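Local structure of single-stranded DNA-binding protein (Mycobacterium smegmatis, 5GQO) at residues T29-I34 and A54-R59; H101-E106 and E119-A124. The protein probably binds single-stranded DNA through an OB-fold domain, four copies of which come together in the assembly. All coordinates share one frame; numbering follows the deposited sequence.

Overall arrangement
Both contacts belong to one curled OB-fold sheet. Contact 1 joins the corner of the first strand to the end of strand 46-55, while contact 2 pairs the two arms of the hairpin formed by strands 95-105 and 117-122. Their centres are 16 Å apart and their nearest atoms about 5 Å, so they do not touch directly; strand 27-31, which leads into contact 1, lies beside strand 95-105, which carries half of contact 2. Each also reaches the second subunit. A calcium site of this protein, not occupied in this chain, includes Pro38, whose side chain is about 11 Å from that of Asn33 in contact 1; contact 2 lies away from it.

Contact 1: residues T29-I34 and A54-R59; sequences TVVGNI and ASNSRR
Asn33 and Ala54 form an antiparallel hydrogen-bonded pair: Asn33 N lies 2.9 Å from Ala54 O, and Ala54 N gives the return bond to Asn33 O, also at 2.9 Å. This is the corner of an OB-fold barrel. The first strand pairs with strand 95-105 as far as Gly32, then bends and, as strand 33-43, runs beside strand 46-55, so one chain serves both sides of the curled sheet.

Next to the backbone pair, Ser55 carries the second polar link. Its OG donates to Val31 O at 2.6 Å, tilted 26° from the carbonyl plane, and the same hydroxyl accepts from a water that also takes the N-H of Val31. Val31 is therefore held at both its N-H, through the water, and its carbonyl by a single serine, at the place where the strand turns. Ser55 OG and Thr26 OG1 of the second subunit are also joined by a weak hydrogen bond.

With no side chain at Gly32, Ala54 O can close in on Gly32 CA to 3.1 Å as a C-H...O contact. The CA atoms of Gly32 and Ser55, 4.1 Å apart, are the nearest pair across the two segments, and the Asn33 side chain, projecting on the same side of the sheet as Ala54 CB, turns its amide to Arg131 and Gly93.

Packing is modest. Beyond Ser55 the chain makes an inverse gamma turn centred on Asn56, where the Asn56 side chain crosses that of Val31 obliquely; Phe24 of the second subunit also packs on Asn56. Val30, buried, has CG2 anti to its backbone nitrogen (CG1 takes chi1 64°), and that methyl rests 3.5 Å from Ser55 OG.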
# COMPACT_ATOMS: atom_id res chain seq x y z
N THR B 29 -1.80 -2.99 -4.44
CA THR B 29 -2.94 -2.39 -5.09
C THR B 29 -2.54 -1.87 -6.44
O THR B 29 -1.51 -1.26 -6.57
CB THR B 29 -3.46 -1.22 -4.34
OG1 THR B 29 -3.99 -1.64 -3.08
CG2 THR B 29 -4.60 -0.58 -5.17
N VAL B 30 -3.34 -2.16 -7.46
CA VAL B 30 -3.15 -1.56 -8.78
C VAL B 30 -4.49 -1.09 -9.34
O VAL B 30 -5.51 -1.74 -9.18
CB VAL B 30 -2.43 -2.50 -9.78
CG1 VAL B 30 -3.24 -3.75 -10.10
CG2 VAL B 30 -2.10 -1.77 -11.07
N VAL B 31 -4.46 0.05 -10.00
CA VAL B 31 -5.63 0.61 -10.65
C VAL B 31 -5.29 0.74 -12.15
O VAL B 31 -4.24 1.24 -12.50
CB VAL B 31 -5.92 2.01 -10.09
CG1 VAL B 31 -6.99 2.68 -10.91
CG2 VAL B 31 -6.29 1.93 -8.60
N GLY B 32 -6.15 0.25 -13.03
CA GLY B 32 -5.85 0.32 -14.45
C GLY B 32 -6.97 -0.26 -15.29
O GLY B 32 -8.14 0.06 -15.09
N ASN B 33 -6.60 -1.13 -16.22
CA ASN B 33 -7.50 -1.72 -17.18
C ASN B 33 -7.12 -3.16 -17.43
O ASN B 33 -5.93 -3.47 -17.52
CB ASN B 33 -7.42 -0.97 -18.51
CG ASN B 33 -7.98 0.40 -18.40
OD1 ASN B 33 -7.29 1.32 -17.99
ND2 ASN B 33 -9.27 0.53 -18.69
N ILE B 34 -8.12 -4.01 -17.58
CA ILE B 34 -7.89 -5.35 -18.02
C ILE B 34 -7.53 -5.23 -19.48
O ILE B 34 -8.23 -4.54 -20.22
CB ILE B 34 -9.16 -6.18 -17.89
CG1 ILE B 34 -9.63 -6.18 -16.44
CG2 ILE B 34 -8.92 -7.60 -18.35
CD1 ILE B 34 -10.91 -6.96 -16.19
N ALA B 54 -3.03 -3.50 -17.05
CA ALA B 54 -2.11 -2.40 -17.32
C ALA B 54 -2.53 -1.23 -16.47
O ALA B 54 -3.73 -0.89 -16.36
CB ALA B 54 -2.19 -1.99 -18.75
N SER B 55 -1.55 -0.61 -15.85
CA SER B 55 -1.85 0.55 -15.06
C SER B 55 -1.82 1.84 -15.83
O SER B 55 -0.86 2.14 -16.54
CB SER B 55 -0.91 0.69 -13.91
OG SER B 55 -1.69 1.23 -12.86
N ASN B 56 -2.86 2.64 -15.54
CA ASN B 56 -3.13 3.97 -16.12
C ASN B 56 -2.14 5.14 -15.72
O ASN B 56 -2.59 6.23 -15.35
CB ASN B 56 -4.65 4.33 -15.89
CG ASN B 56 -5.01 4.64 -14.41
OD1 ASN B 56 -4.22 4.43 -13.48
ND2 ASN B 56 -6.21 5.18 -14.20
N SER B 57 -0.83 4.93 -15.86
CA SER B 57 0.12 5.97 -15.45
C SER B 57 0.18 7.03 -16.53
O SER B 57 -0.15 6.76 -17.69
CB SER B 57 1.53 5.43 -15.21
OG SER B 57 2.23 6.34 -14.36
N ARG B 58 0.59 8.24 -16.15
CA ARG B 58 0.45 9.38 -17.02
C ARG B 58 1.75 10.12 -17.13
O ARG B 58 2.38 10.42 -16.11
CB ARG B 58 -0.61 10.33 -16.48
CG ARG B 58 -2.03 9.92 -16.80
CD ARG B 58 -2.98 10.34 -15.67
NE ARG B 58 -2.99 11.80 -15.41
CZ ARG B 58 -2.56 12.41 -14.29
NH1 ARG B 58 -2.05 11.75 -13.25
NH2 ARG B 58 -2.65 13.74 -14.22
N ARG B 59 2.13 10.40 -18.38
CA ARG B 59 3.17 11.38 -18.67
C ARG B 59 2.75 12.36 -19.80
O ARG B 59 1.95 12.00 -20.66
CB ARG B 59 4.51 10.68 -18.98
CG ARG B 59 4.52 9.69 -20.13
CD ARG B 59 5.89 9.69 -20.78
NE ARG B 59 5.98 8.86 -21.99
CZ ARG B 59 5.50 9.18 -23.20
NH1 ARG B 59 4.85 10.31 -23.41
NH2 ARG B 59 5.66 8.33 -24.21
O HOH W 1 -2.12 1.85 -9.78

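Contact 2: residues H101-E106 and E119-A124; sequences HLYTNE and EVRATA
One face of the Arg121 guanidinium is covered by the CE2 corner of Tyr103, the planes 27° apart: Tyr103 CE2 sits 4.2 Å above the guanidinium plane, over its centre, and Tyr103 OH is 3.6 Å from Arg121 NH2. At the edge of the ring, near its plane, Arg121 CB touches Tyr103 CE2 at 3.6 Å. Bends at chi2 and chi3 of the arginine carry its guanidinium alongside the CE2-OH side of the ring. A water donates to Tyr103 OH and accepts a weak bond from Arg121 NE, while Glu25 takes the hydroxyl's other hydrogen bond. The other flat groups, the Asn105 amide and the Glu119 carboxylate, are turned 78° apart, with Asn105 ND2 3.5 Å from Glu119 OE2; the carboxylate's OE1 is bound by Asn77.

These side chains stand on the antiparallel hairpin of strands 95-105 and 117-122, part of the OB-fold barrel. Two hydrogen-bonded pairs, His101 with Arg121 and Tyr103 with Glu119, flank the non-hydrogen-bonded pair Leu102-Val120. Arg121 N reaches His101 O at 2.9 Å; the return bond, His101 N to Arg121 O, is slightly longer at 3.1 Å.

On the opposite side from Tyr103 and Glu119, Leu102 CD1 meets Val120 CG2 at 3.8 Å. With CG anti to the backbone nitrogen (chi1 -166°) the leucine branch reaches back toward the partner strand, and CD1 also touches Glu119 O. Phe28 of this chain packs against both aliphatic side chains, and Phe28 of the second subunit against Leu102.

The hairpin thus has two chemically distinct faces: an apolar one built into the interior and the subunit interface, and a polar one on which the phenol alone lies by the arginine, linked to it through water, while the carboxylate belongs to Asn77 at the Asn105 end and does not neutralise Arg121.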
# COMPACT_ATOMS: atom_id res chain seq x y z
N HIS B 101 -2.20 -9.57 -2.98
CA HIS B 101 -0.84 -9.78 -2.58
C HIS B 101 -0.02 -10.10 -3.78
O HIS B 101 -0.49 -10.76 -4.68
CB HIS B 101 -0.76 -10.87 -1.50
CG HIS B 101 -1.53 -10.53 -0.27
ND1 HIS B 101 -1.02 -9.73 0.74
CD2 HIS B 101 -2.77 -10.87 0.12
CE1 HIS B 101 -1.92 -9.57 1.69
NE2 HIS B 101 -2.98 -10.28 1.35
N LEU B 102 1.22 -9.62 -3.80
CA LEU B 102 2.08 -9.79 -4.99
C LEU B 102 3.10 -10.93 -4.86
O LEU B 102 3.66 -11.12 -3.78
CB LEU B 102 2.82 -8.47 -5.20
CG LEU B 102 3.51 -8.28 -6.55
CD1 LEU B 102 2.50 -8.24 -7.67
CD2 LEU B 102 4.24 -6.98 -6.46
N TYR B 103 3.36 -11.64 -5.94
CA TYR B 103 4.15 -12.89 -5.95
C TYR B 103 5.00 -12.86 -7.17
O TYR B 103 4.58 -12.30 -8.17
CB TYR B 103 3.29 -14.22 -6.04
CG TYR B 103 2.48 -14.39 -4.80
CD1 TYR B 103 3.10 -14.84 -3.60
CD2 TYR B 103 1.12 -14.03 -4.75
CE1 TYR B 103 2.38 -14.96 -2.40
CE2 TYR B 103 0.39 -14.13 -3.53
CZ TYR B 103 1.03 -14.59 -2.36
OH TYR B 103 0.32 -14.67 -1.18
N THR B 104 6.19 -13.47 -7.11
CA THR B 104 6.92 -13.79 -8.34
C THR B 104 6.95 -15.31 -8.47
O THR B 104 7.24 -16.04 -7.53
CB THR B 104 8.38 -13.20 -8.42
OG1 THR B 104 8.91 -13.01 -7.14
CG2 THR B 104 8.42 -11.83 -9.06
N ASN B 105 6.71 -15.75 -9.68
CA ASN B 105 6.79 -17.15 -10.07
C ASN B 105 7.90 -17.32 -11.05
O ASN B 105 7.84 -16.69 -12.12
CB ASN B 105 5.51 -17.48 -10.78
CG ASN B 105 4.56 -18.26 -9.94
OD1 ASN B 105 4.77 -18.48 -8.73
ND2 ASN B 105 3.47 -18.66 -10.57
N GLU B 106 8.90 -18.15 -10.71
CA GLU B 106 10.10 -18.33 -11.56
C GLU B 106 9.85 -19.29 -12.75
O GLU B 106 10.62 -19.24 -13.71
CB GLU B 106 11.33 -18.76 -10.74
N GLU B 119 2.79 -11.70 -10.37
CA GLU B 119 1.37 -12.00 -10.33
C GLU B 119 0.74 -11.56 -9.06
O GLU B 119 1.39 -11.52 -8.02
CB GLU B 119 1.15 -13.50 -10.46
CG GLU B 119 1.57 -14.06 -11.82
CD GLU B 119 1.37 -15.56 -11.89
OE1 GLU B 119 0.48 -16.08 -11.20
OE2 GLU B 119 2.13 -16.20 -12.62
N VAL B 120 -0.54 -11.24 -9.14
CA VAL B 120 -1.28 -10.81 -7.99
C VAL B 120 -2.30 -11.87 -7.58
O VAL B 120 -3.09 -12.33 -8.41
CB VAL B 120 -2.06 -9.52 -8.32
CG1 VAL B 120 -2.89 -9.07 -7.11
CG2 VAL B 120 -1.11 -8.45 -8.77
N ARG B 121 -2.30 -12.26 -6.31
CA ARG B 121 -3.40 -13.06 -5.80
C ARG B 121 -4.41 -12.06 -5.27
O ARG B 121 -4.26 -11.56 -4.15
CB ARG B 121 -2.98 -14.01 -4.66
CG ARG B 121 -4.16 -14.64 -3.90
CD ARG B 121 -4.03 -16.14 -3.89
NE ARG B 121 -3.25 -16.59 -2.75
CZ ARG B 121 -2.16 -17.39 -2.82
NH1 ARG B 121 -1.65 -17.87 -3.97
NH2 ARG B 121 -1.58 -17.73 -1.68
N ALA B 122 -5.47 -11.82 -6.05
CA ALA B 122 -6.43 -10.81 -5.70
C ALA B 122 -7.33 -11.25 -4.58
O ALA B 122 -7.70 -12.42 -4.48
CB ALA B 122 -7.26 -10.40 -6.91
N THR B 123 -7.66 -10.28 -3.74
CA THR B 123 -8.59 -10.37 -2.63
C THR B 123 -9.87 -9.57 -2.88
O THR B 123 -10.91 -9.91 -2.38
CB THR B 123 -7.84 -9.71 -1.42
OG1 THR B 123 -7.16 -10.72 -0.69
CG2 THR B 123 -8.74 -8.90 -0.46
N ALA B 124 -9.77 -8.47 -3.61
CA ALA B 124 -10.92 -7.67 -3.98
C ALA B 124 -10.62 -7.05 -5.33
O ALA B 124 -9.50 -6.65 -5.61
CB ALA B 124 -11.18 -6.61 -2.96
O HOH W 2 -2.49 -14.37 -0.41